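Local atomic coordinates of extracellular ligand-binding receptor (Desulfohalobium retbaense DSM 5692, PDB entry 5ERE), a protein that probably senses small extracellular molecules, binding 2-oxo-4-methylpentanoic acid in a periplasmic-binding-protein-like domain and cytosine in a tandem PAS (Cache-like) sensor region. Residues A[203-208]-A[226-231]; A[308-313]-A[471-476]; A[324-329]-A[542-547]. One frame throughout, in Å; residues are numbered along the deposited sequence.

Contact 1: A[203-208]-A[226-231]; sequences KAQLVG and GLVYTY
Neighbouring parallel strands of the central sheet in the second lobe of the periplasmic-binding-protein domain meet here, 205-208 beside 228-231, joined by a crossover that contains the short helices 215-219 and 221-224. Their axes come within 4.6 Å and diverge by 12°. Three backbone bonds tie them: V228 N to L206 O at 3.1 Å, G208 N to V228 O at 2.9 Å, and a longer one from T230 N to G208 O at 3.3 Å. V207 thus pairs with V228, and G208 with Y229.

A side-chain clamp extends the pairing at the N-terminal end. The Q205 chain leaves with CG beside the carbonyl carbon (chi1 169°) and bends at chi2, which folds its amide over toward the loop at G226. NE2 gives one N-H to G226 O at 2.8 Å and turns the other back to L206 O of its own strand at 2.9 Å. Both acceptors lie close to the plane of the amide, but the nitrogen stands above the carbonyl plane of G226. L206 O therefore receives two donors, V228 N and the glutamine.

On one face L206 and L227 cross at about a right angle, CB of L206 resting 3.6 Å from CD1 of L227, and L206 also packs on helix 190-199. V207 and V228 point to the other face and meet Y122 of helix 112-123. Next to G208, whose carbonyl comes close to CB of Y229, the tyrosine ring leads away and its OH bonds Q213.

Because the two N-H groups of one amide are spent on a carbonyl of its own strand and one of the loop leading into the next, the Q205 side chain is fixed in rotation and ties strand 205-208 to that loop just where regular pairing begins.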
# COMPACT_ATOMS: atom_id res chain seq x y z
N LYS A 203 -2.50 17.30 22.58
CA LYS A 203 -3.11 17.99 21.45
C LYS A 203 -2.74 17.33 20.12
O LYS A 203 -3.18 17.77 19.05
CB LYS A 203 -2.67 19.47 21.46
N ALA A 204 -1.92 16.28 20.19
CA ALA A 204 -1.40 15.56 19.02
C ALA A 204 -2.50 15.08 18.03
O ALA A 204 -3.63 14.83 18.42
CB ALA A 204 -0.56 14.36 19.49
N GLN A 205 -2.14 14.99 16.76
CA GLN A 205 -3.02 14.38 15.75
C GLN A 205 -3.26 12.92 16.11
O GLN A 205 -2.29 12.18 16.29
CB GLN A 205 -2.42 14.48 14.34
CG GLN A 205 -3.13 13.64 13.27
CD GLN A 205 -4.47 14.23 12.85
OE1 GLN A 205 -4.54 15.42 12.52
NE2 GLN A 205 -5.52 13.41 12.86
N LEU A 206 -4.52 12.53 16.25
CA LEU A 206 -4.87 11.13 16.49
C LEU A 206 -4.88 10.34 15.17
O LEU A 206 -5.32 10.85 14.15
CB LEU A 206 -6.21 11.04 17.19
CG LEU A 206 -6.30 11.78 18.52
CD1 LEU A 206 -7.66 11.51 19.13
CD2 LEU A 206 -5.18 11.37 19.47
N VAL A 207 -4.39 9.11 15.23
CA VAL A 207 -4.22 8.25 14.05
C VAL A 207 -4.60 6.83 14.46
O VAL A 207 -4.22 6.37 15.54
CB VAL A 207 -2.78 8.28 13.52
CG1 VAL A 207 -2.63 7.39 12.28
CG2 VAL A 207 -2.33 9.72 13.22
N GLY A 208 -5.34 6.13 13.62
CA GLY A 208 -5.73 4.77 13.94
C GLY A 208 -5.72 3.89 12.72
O GLY A 208 -5.26 4.31 11.66
N GLY A 226 -11.34 14.66 13.43
CA GLY A 226 -10.09 14.89 12.71
C GLY A 226 -9.14 13.69 12.68
O GLY A 226 -8.16 13.69 11.96
N LEU A 227 -9.43 12.70 13.51
CA LEU A 227 -8.63 11.48 13.59
C LEU A 227 -8.53 10.81 12.22
O LEU A 227 -9.53 10.63 11.56
CB LEU A 227 -9.26 10.52 14.59
CG LEU A 227 -8.47 9.24 14.89
CD1 LEU A 227 -8.87 8.76 16.26
CD2 LEU A 227 -8.70 8.13 13.87
N VAL A 228 -7.32 10.47 11.78
CA VAL A 228 -7.10 9.88 10.46
C VAL A 228 -6.80 8.40 10.64
O VAL A 228 -6.07 8.05 11.54
CB VAL A 228 -5.95 10.59 9.70
CG1 VAL A 228 -5.64 9.92 8.35
CG2 VAL A 228 -6.30 12.07 9.47
N TYR A 229 -7.35 7.52 9.82
CA TYR A 229 -7.02 6.10 9.95
C TYR A 229 -7.05 5.36 8.61
O TYR A 229 -7.68 5.81 7.65
CB TYR A 229 -7.97 5.41 10.94
CG TYR A 229 -9.40 5.50 10.53
CD1 TYR A 229 -10.11 6.67 10.72
CD2 TYR A 229 -10.06 4.41 9.92
CE1 TYR A 229 -11.43 6.78 10.34
CE2 TYR A 229 -11.36 4.51 9.54
CZ TYR A 229 -12.06 5.69 9.75
OH TYR A 229 -13.37 5.81 9.37
N THR A 230 -6.34 4.24 8.56
CA THR A 230 -6.38 3.39 7.38
C THR A 230 -7.56 2.43 7.49
O THR A 230 -7.93 2.00 8.58
CB THR A 230 -5.10 2.61 7.20
OG1 THR A 230 -4.63 2.11 8.44
CG2 THR A 230 -4.05 3.50 6.59
N TYR A 231 -8.17 2.13 6.34
CA TYR A 231 -9.40 1.35 6.33
C TYR A 231 -9.63 0.71 4.93
O TYR A 231 -9.32 1.32 3.91
CB TYR A 231 -10.57 2.25 6.70
CG TYR A 231 -11.79 1.48 7.09
CD1 TYR A 231 -11.90 0.92 8.34
CD2 TYR A 231 -12.84 1.32 6.19
CE1 TYR A 231 -13.01 0.20 8.69
CE2 TYR A 231 -13.96 0.60 6.53
CZ TYR A 231 -14.04 0.04 7.77
OH TYR A 231 -15.16 -0.66 8.09

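Contact 2: A[308-313]-A[471-476]; sequences YIFKKV and HNFPVE
The rings of F310 and F473 meet obliquely: CE2 of F310 comes to the edge of the F473 ring, near its plane, 3.7 Å from CE1 of F473. Both side chains have CG anti to their carbonyl carbon (chi1 -75° in F310, -70° in F473), and each ring end comes nearer to the opposing segment than its CB direction alone would bring it. Around this pair, F310 also touches L119 and M327, while F473 rests on Q118 and L328. Within the loop, the H471 ring has the amide ND2 of N472 over one face, offset toward the rim.

Beside the aromatic pair, P474 presses its ring against I309. CG2 of I309 is 3.5 Å from both CD and CG of P474, a close fit for carbon atoms, and the two side chains cross at about a right angle. CD of P474 also approaches Y308 O, at 3.3 Å. The proline sits at the centre of an inverse gamma turn, which turns the chain at the point where it packs on the strand.

A single hydrogen bond crosses the contact, Y308 N to N472 O at 3.0 Å, with the donor nearly along the C=O axis and an N-H...O angle of 156°. The two carbonyl oxygens Y308 O and N472 O lie 3.4 Å apart without bonding to each other. NE2 of Q118 bonds Y308 O and reaches N472 O weakly.

One backbone hydrogen bond and a small apolar patch thus join the binding-protein strand to the loop after helix 461-470, with the Q118 amide offering N-H groups where two acceptors come close to each other.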
# COMPACT_ATOMS: atom_id res chain seq x y z
N TYR A 308 -6.93 -0.44 0.53
CA TYR A 308 -7.24 0.40 1.68
C TYR A 308 -7.14 1.87 1.27
O TYR A 308 -6.43 2.24 0.29
CB TYR A 308 -6.26 0.17 2.87
CG TYR A 308 -6.56 -0.99 3.79
CD1 TYR A 308 -6.89 -2.25 3.29
CD2 TYR A 308 -6.50 -0.85 5.15
CE1 TYR A 308 -7.16 -3.31 4.13
CE2 TYR A 308 -6.76 -1.89 5.99
CZ TYR A 308 -7.11 -3.13 5.46
OH TYR A 308 -7.39 -4.19 6.27
N ILE A 309 -7.83 2.71 2.04
CA ILE A 309 -7.76 4.15 1.87
C ILE A 309 -7.57 4.80 3.24
O ILE A 309 -7.74 4.17 4.29
CB ILE A 309 -9.01 4.76 1.25
CG1 ILE A 309 -10.26 4.26 1.99
CG2 ILE A 309 -9.05 4.43 -0.20
CD1 ILE A 309 -11.51 5.11 1.77
N PHE A 310 -7.26 6.08 3.18
CA PHE A 310 -7.37 6.93 4.36
C PHE A 310 -8.77 7.45 4.58
O PHE A 310 -9.45 7.88 3.64
CB PHE A 310 -6.39 8.07 4.25
CG PHE A 310 -4.99 7.66 4.51
CD1 PHE A 310 -4.55 7.46 5.80
CD2 PHE A 310 -4.11 7.44 3.46
CE1 PHE A 310 -3.24 7.07 6.05
CE2 PHE A 310 -2.80 7.05 3.71
CZ PHE A 310 -2.37 6.86 5.01
N LYS A 311 -9.20 7.33 5.82
CA LYS A 311 -10.46 7.87 6.27
C LYS A 311 -10.23 8.79 7.46
O LYS A 311 -9.15 8.81 8.06
CB LYS A 311 -11.42 6.75 6.63
CG LYS A 311 -11.84 5.98 5.42
CD LYS A 311 -12.91 4.97 5.70
CE LYS A 311 -14.33 5.55 5.62
NZ LYS A 311 -15.31 4.47 5.94
N LYS A 312 -11.24 9.59 7.78
CA LYS A 312 -11.14 10.41 8.96
C LYS A 312 -12.48 10.57 9.65
O LYS A 312 -13.53 10.46 9.04
CB LYS A 312 -10.55 11.77 8.62
CG LYS A 312 -11.50 12.71 7.95
CD LYS A 312 -10.77 13.96 7.48
CE LYS A 312 -10.12 14.79 8.59
NZ LYS A 312 -8.85 15.41 8.09
N VAL A 313 -12.42 10.79 10.95
CA VAL A 313 -13.60 11.07 11.73
C VAL A 313 -13.98 12.55 11.54
O VAL A 313 -13.13 13.43 11.70
CB VAL A 313 -13.33 10.76 13.22
CG1 VAL A 313 -14.56 11.00 14.09
CG2 VAL A 313 -12.85 9.33 13.35
N HIS A 471 0.84 1.22 -4.50
CA HIS A 471 0.56 -0.14 -4.05
C HIS A 471 -0.54 -0.17 -2.95
O HIS A 471 -0.39 0.40 -1.85
CB HIS A 471 1.89 -0.77 -3.55
CG HIS A 471 1.79 -2.24 -3.27
ND1 HIS A 471 1.12 -3.12 -4.11
CD2 HIS A 471 2.25 -2.98 -2.24
CE1 HIS A 471 1.17 -4.33 -3.60
NE2 HIS A 471 1.86 -4.28 -2.47
N ASN A 472 -1.66 -0.80 -3.31
CA ASN A 472 -2.79 -1.15 -2.44
C ASN A 472 -3.73 0.03 -2.15
O ASN A 472 -4.68 -0.12 -1.41
CB ASN A 472 -2.30 -1.80 -1.12
CG ASN A 472 -1.87 -3.25 -1.31
OD1 ASN A 472 -2.50 -3.99 -2.06
ND2 ASN A 472 -0.81 -3.68 -0.63
N PHE A 473 -3.49 1.17 -2.79
CA PHE A 473 -4.45 2.26 -2.80
C PHE A 473 -5.30 2.09 -4.05
O PHE A 473 -4.77 1.68 -5.09
CB PHE A 473 -3.78 3.63 -2.83
CG PHE A 473 -3.07 4.00 -1.56
CD1 PHE A 473 -3.77 4.60 -0.53
CD2 PHE A 473 -1.70 3.75 -1.39
CE1 PHE A 473 -3.12 4.96 0.66
CE2 PHE A 473 -1.05 4.12 -0.20
CZ PHE A 473 -1.77 4.72 0.82
N PRO A 474 -6.59 2.43 -3.97
CA PRO A 474 -7.40 2.32 -5.20
C PRO A 474 -7.26 3.53 -6.11
O PRO A 474 -8.18 4.30 -6.27
CB PRO A 474 -8.83 2.20 -4.65
CG PRO A 474 -8.78 3.14 -3.44
CD PRO A 474 -7.40 2.84 -2.81
N VAL A 475 -6.09 3.70 -6.70
CA VAL A 475 -5.80 4.85 -7.55
C VAL A 475 -4.90 4.35 -8.65
O VAL A 475 -4.28 3.31 -8.50
CB VAL A 475 -5.06 6.03 -6.79
CG1 VAL A 475 -5.76 6.39 -5.52
CG2 VAL A 475 -3.59 5.66 -6.51
N GLU A 476 -4.78 5.12 -9.72
CA GLU A 476 -3.71 4.90 -10.69
C GLU A 476 -2.95 6.17 -10.97
O GLU A 476 -3.52 7.26 -10.91
CB GLU A 476 -4.26 4.32 -12.00
CG GLU A 476 -5.17 3.12 -11.78
CD GLU A 476 -5.64 2.49 -13.09
OE1 GLU A 476 -5.62 3.18 -14.14
OE2 GLU A 476 -6.03 1.30 -13.08

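Contact 3: A[324-329]-A[542-547]; sequences QFPMLL and QLLWTS
L329 extends with CG anti to the backbone N (chi1 -178°), and L544 has its CG anti to the carbonyl carbon (chi1 -52°); these settings carry the leucine branches into the gap between helix 324-329 and strand 542-547. The segment axes approach to 9.1 Å and cross at -30°, a separation filled by side chains, with no hydrogen bond from one segment to the other.

L544 reaches the first turn of the helix with CD1, which lies 3.7 Å from the backbone N of P326 and 3.8 Å from CD of the same proline. CB of F325 lies 4.0 Å from the same CD1 of L544, while the phenylalanine ring leads away and stacks with Y561. From the helix, L329 sends CD2 to the strand backbone, 3.7 Å from L544 O, and also touches CB of L544 and CA of W545. CG of L329 meets the methyl CG2 of T546 at 4.0 Å, the two side chains running antiparallel alongside each other. The threonine hydroxyl, anti to its backbone N, turns instead to E523, leaving the methyl for the leucine. W545 points away from the helix and gives its indole NE1 to Q521 O.

Shortening L329 to an alanine is likely to leave the T546 methyl and CB of L544 without the branch that packs on them and to weaken the hold of the helix on this strand.

Strand 541-550 lies between 553-561 and 524-528 in an antiparallel sheet, and helix 324-357 begins across one side of it: L328 rests on L559 and L329 on L557 of strand 553-561, whereas W545 packs on helix 515-520 behind the sheet. At its start the helix also meets strand 304-314, where Q324 touches I309.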
# COMPACT_ATOMS: atom_id res chain seq x y z
N GLN A 324 -5.59 12.50 0.79
CA GLN A 324 -4.68 11.43 0.36
C GLN A 324 -4.36 11.46 -1.13
O GLN A 324 -3.32 10.96 -1.53
CB GLN A 324 -5.25 10.10 0.70
CG GLN A 324 -6.52 9.75 -0.05
CD GLN A 324 -7.25 8.69 0.67
OE1 GLN A 324 -6.73 7.58 0.84
NE2 GLN A 324 -8.43 9.02 1.19
N PHE A 325 -5.25 12.01 -1.95
CA PHE A 325 -5.07 11.90 -3.40
C PHE A 325 -4.03 12.91 -3.87
O PHE A 325 -3.07 12.53 -4.54
CB PHE A 325 -6.43 12.04 -4.12
CG PHE A 325 -7.42 11.02 -3.63
CD1 PHE A 325 -7.23 9.68 -3.92
CD2 PHE A 325 -8.49 11.38 -2.82
CE1 PHE A 325 -8.09 8.71 -3.41
CE2 PHE A 325 -9.37 10.41 -2.34
CZ PHE A 325 -9.16 9.09 -2.61
N PRO A 326 -4.18 14.18 -3.46
CA PRO A 326 -3.07 15.08 -3.77
C PRO A 326 -1.80 14.71 -3.05
O PRO A 326 -0.71 14.89 -3.58
CB PRO A 326 -3.59 16.47 -3.32
CG PRO A 326 -4.82 16.19 -2.47
CD PRO A 326 -5.39 14.91 -3.05
N MSE A 327 -1.91 14.20 -1.83
CA MSE A 327 -0.72 13.71 -1.14
C MSE A 327 0.07 12.64 -1.93
O MSE A 327 1.29 12.69 -2.11
CB MSE A 327 -1.14 13.11 0.18
CG MSE A 327 0.03 12.68 1.05
SE MSE A 327 -0.53 11.55 2.51
CE MSE A 327 -1.07 9.99 1.47
N LEU A 328 -0.65 11.63 -2.39
CA LEU A 328 0.04 10.54 -3.09
C LEU A 328 0.66 11.08 -4.38
O LEU A 328 1.79 10.76 -4.70
CB LEU A 328 -0.94 9.38 -3.40
CG LEU A 328 -1.31 8.49 -2.20
CD1 LEU A 328 -2.44 7.49 -2.59
CD2 LEU A 328 -0.10 7.71 -1.72
N LEU A 329 -0.03 11.97 -5.09
CA LEU A 329 0.56 12.53 -6.30
C LEU A 329 1.82 13.33 -5.99
O LEU A 329 2.87 13.15 -6.62
CB LEU A 329 -0.45 13.42 -7.02
CG LEU A 329 0.04 14.04 -8.33
CD1 LEU A 329 0.44 12.96 -9.40
CD2 LEU A 329 -1.05 14.90 -8.84
N GLN A 542 -12.17 11.16 -10.74
CA GLN A 542 -11.42 12.39 -10.53
C GLN A 542 -9.96 12.23 -11.00
O GLN A 542 -9.37 11.15 -10.89
CB GLN A 542 -11.49 12.80 -9.05
N LEU A 543 -9.40 13.30 -11.56
CA LEU A 543 -8.05 13.31 -12.10
C LEU A 543 -7.28 14.51 -11.57
O LEU A 543 -7.77 15.63 -11.60
CB LEU A 543 -8.08 13.35 -13.63
CG LEU A 543 -6.74 13.12 -14.31
CD1 LEU A 543 -6.95 12.42 -15.65
CD2 LEU A 543 -5.99 14.39 -14.54
N LEU A 544 -6.09 14.25 -11.04
CA LEU A 544 -5.15 15.28 -10.63
C LEU A 544 -3.87 15.14 -11.40
O LEU A 544 -3.38 14.01 -11.59
CB LEU A 544 -4.88 15.20 -9.13
CG LEU A 544 -6.12 15.19 -8.24
CD1 LEU A 544 -5.70 14.89 -6.81
CD2 LEU A 544 -6.89 16.52 -8.34
N TRP A 545 -3.31 16.24 -11.88
CA TRP A 545 -1.94 16.14 -12.45
C TRP A 545 -0.99 17.26 -12.13
O TRP A 545 -1.39 18.41 -11.82
CB TRP A 545 -2.00 15.97 -13.97
CG TRP A 545 -2.20 17.22 -14.78
CD1 TRP A 545 -1.24 18.03 -15.31
CD2 TRP A 545 -3.45 17.74 -15.24
NE1 TRP A 545 -1.81 19.04 -16.04
CE2 TRP A 545 -3.17 18.88 -16.01
CE3 TRP A 545 -4.78 17.36 -15.06
CZ2 TRP A 545 -4.17 19.64 -16.61
CZ3 TRP A 545 -5.77 18.13 -15.64
CH2 TRP A 545 -5.46 19.25 -16.41
N THR A 546 0.28 16.89 -12.20
CA THR A 546 1.40 17.79 -12.04
C THR A 546 2.45 17.43 -13.10
O THR A 546 2.19 16.62 -13.99
CB THR A 546 1.98 17.73 -10.58
OG1 THR A 546 2.96 18.76 -10.42
CG2 THR A 546 2.61 16.38 -10.24
N SER A 547 3.62 18.05 -13.01
CA SER A 547 4.66 17.82 -13.98
C SER A 547 5.98 17.56 -13.27
O SER A 547 6.24 18.08 -12.19
CB SER A 547 4.80 19.00 -14.94
OG SER A 547 3.64 19.13 -15.75

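In the fold
Contact 1 closes before contact 2 opens along the chain, whereas contacts 2 and 3 alternate their segments. Strands 228-232 and 304-314 are antiparallel neighbours in one mixed sheet, so contacts 1 and 2, with centres about 14 Å apart, are continuous through backbone bonds such as Y231 O to I309 N. The centre of contact 3 is about 13 Å from that of contact 2 and about 21 Å from that of contact 1, which it does not touch. Q324 on helix 324-357 bonds F310 N, and V475 packs against F325. The binding-protein sheet, the loop 471-476 and helix 324-357 thus form one connected interface with the sheet that holds 541-550.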